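Local coordinates for protein hemolysin (PDB 2R2Z) that is a hemolysin-like membrane protein of the UPF0053 family, present here as its transporter-associated domain, which binds zinc and possibly flavin adenine dinucleotide, at residues A[18-21]-A[22-26]. Numbering follows the deposited sequence. Where two conformers were deposited one is given.
Sequences YLVQ and GRMLI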
loop_
_atom_site.group_PDB
_atom_site.type_symbol
_atom_site.label_atom_id
_atom_site.label_comp_id
_atom_site.label_asym_id
_atom_site.label_seq_id
_atom_site.Cartn_x
_atom_site.Cartn_y
_atom_site.Cartn_z
ATOM N N TYR A 18 -8.891 1.505 -4.010
ATOM C CA TYR A 18 -8.964 0.210 -3.327
ATOM C C TYR A 18 -8.352 0.336 -1.944
ATOM O O TYR A 18 -7.515 1.225 -1.701
ATOM C CB TYR A 18 -8.181 -0.867 -4.119
ATOM C CG TYR A 18 -8.675 -1.068 -5.534
ATOM C CD1 TYR A 18 -9.503 -2.142 -5.855
ATOM C CD2 TYR A 18 -8.368 -0.148 -6.532
ATOM C CE1 TYR A 18 -9.976 -2.310 -7.163
ATOM C CE2 TYR A 18 -8.855 -0.289 -7.817
ATOM C CZ TYR A 18 -9.665 -1.366 -8.118
ATOM O OH TYR A 18 -10.115 -1.485 -9.417
ATOM N N LEU A 19 -8.763 -0.551 -1.042
ATOM C CA LEU A 19 -8.096 -0.753 0.242
ATOM C C LEU A 19 -7.387 -2.092 0.180
ATOM O O LEU A 19 -7.965 -3.092 -0.237
ATOM C CB LEU A 19 -9.108 -0.737 1.399
ATOM C CG LEU A 19 -9.875 0.577 1.556
ATOM C CD1 LEU A 19 -10.966 0.440 2.622
ATOM C CD2 LEU A 19 -8.949 1.740 1.911
ATOM N N VAL A 20 -6.128 -2.095 0.584
ATOM C CA VAL A 20 -5.271 -3.277 0.484
ATOM C C VAL A 20 -4.726 -3.606 1.864
ATOM O O VAL A 20 -4.191 -2.728 2.548
ATOM C CB VAL A 20 -4.122 -3.012 -0.510
ATOM C CG1 VAL A 20 -3.027 -4.111 -0.433
ATOM C CG2 VAL A 20 -4.697 -2.889 -1.917
ATOM N N GLN A 21 -4.883 -4.854 2.295
ATOM C CA GLN A 21 -4.315 -5.280 3.559
ATOM C C GLN A 21 -2.790 -5.261 3.484
ATOM O O GLN A 21 -2.192 -5.679 2.488
ATOM C CB GLN A 21 -4.841 -6.679 3.923
ATOM C CG GLN A 21 -6.384 -6.731 4.011
ATOM C CD GLN A 21 -6.924 -5.887 5.149
ATOM O OE1 GLN A 21 -6.454 -6.001 6.275
ATOM N NE2 GLN A 21 -7.908 -5.036 4.864
ATOM N N GLY A 22 -2.161 -4.784 4.554
ATOM C CA GLY A 22 -0.700 -4.733 4.646
ATOM C C GLY A 22 -0.026 -6.073 4.381
ATOM O O GLY A 22 1.094 -6.125 3.855
ATOM N N ARG A 23 -0.694 -7.164 4.765
ATOM C CA ARG A 23 -0.115 -8.490 4.573
ATOM C C ARG A 23 -0.086 -8.977 3.126
ATOM O O ARG A 23 0.552 -9.990 2.841
ATOM C CB ARG A 23 -0.854 -9.532 5.416
ATOM C CG ARG A 23 -2.323 -9.692 5.039
ATOM C CD ARG A 23 -2.960 -10.940 5.672
ATOM N NE ARG A 23 -2.765 -11.018 7.119
ATOM C CZ ARG A 23 -3.521 -10.418 8.027
ATOM N NH1 ARG A 23 -4.537 -9.650 7.656
ATOM N NH2 ARG A 23 -3.243 -10.582 9.317
HETATM N N MSE A 24 -0.779 -8.287 2.217
HETATM C CA MSE A 24 -0.773 -8.695 0.820
HETATM C C MSE A 24 0.655 -8.664 0.302
HETATM O O MSE A 24 1.383 -7.694 0.514
HETATM C CB MSE A 24 -1.663 -7.782 -0.005
HETATM C CG MSE A 24 -1.850 -8.278 -1.423
HETATM SE SE MSE A 24 -3.090 -7.153 -2.443
HETATM C CE MSE A 24 -3.551 -8.427 -3.860
ATOM N N LEU A 25 1.060 -9.723 -0.384
ATOM C CA LEU A 25 2.390 -9.741 -0.961
ATOM C C LEU A 25 2.508 -8.754 -2.113
ATOM O O LEU A 25 1.568 -8.584 -2.886
ATOM C CB LEU A 25 2.711 -11.149 -1.473
ATOM C CG LEU A 25 2.760 -12.219 -0.383
ATOM C CD1 LEU A 25 2.954 -13.562 -1.048
ATOM C CD2 LEU A 25 3.882 -11.969 0.603
ATOM N N ILE A 26 3.672 -8.118 -2.247
ATOM C CA ILE A 26 3.937 -7.254 -3.397
ATOM C C ILE A 26 3.666 -8.021 -4.696
ATOM O O ILE A 26 3.043 -7.496 -5.622
ATOM C CB ILE A 26 5.394 -6.727 -3.380
ATOM C CG1 ILE A 26 5.653 -5.872 -2.142
ATOM C CG2 ILE A 26 5.696 -5.938 -4.656
ATOM C CD1 ILE A 26 7.134 -5.625 -1.879
#
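V20 and M24 meet across a type I beta turn, Q21 to M24, that takes the chain out of strand 17-21 of the antiparallel sheet and on to helix 26-33 of the transporter-associated domain. G22 and R23 hold the two central positions, and the turn is closed by M24 N donating to Q21 O at 3.0 Å.

Residue 24 is a selenomethionine. Its CB lies 3.3 Å from that same Q21 O and 3.9 Å from V20 CG1. With CG anti to the backbone N (chi1 -172°), the chain runs out extended, CG leading on to SE, which comes up against the valine, the two side chains crossing at nearly a right angle. It stays extended through chi3 (-160°), and the terminal methyl CE leads away from 18-21. Both side chains belong to the apolar layer between sheet and helix: Y10 of strand 10-14 touches each of them, while F29 and V32 of helix 26-33 cover V20 and M24 respectively. R23, by contrast, is exposed, and its CG passes 4.1 Å from Q21 CB. On the valine it is CG1, set anti to the V20 backbone N (chi1 168°), that does the touching, with V20 CG1 3.6 Å from M24 SE.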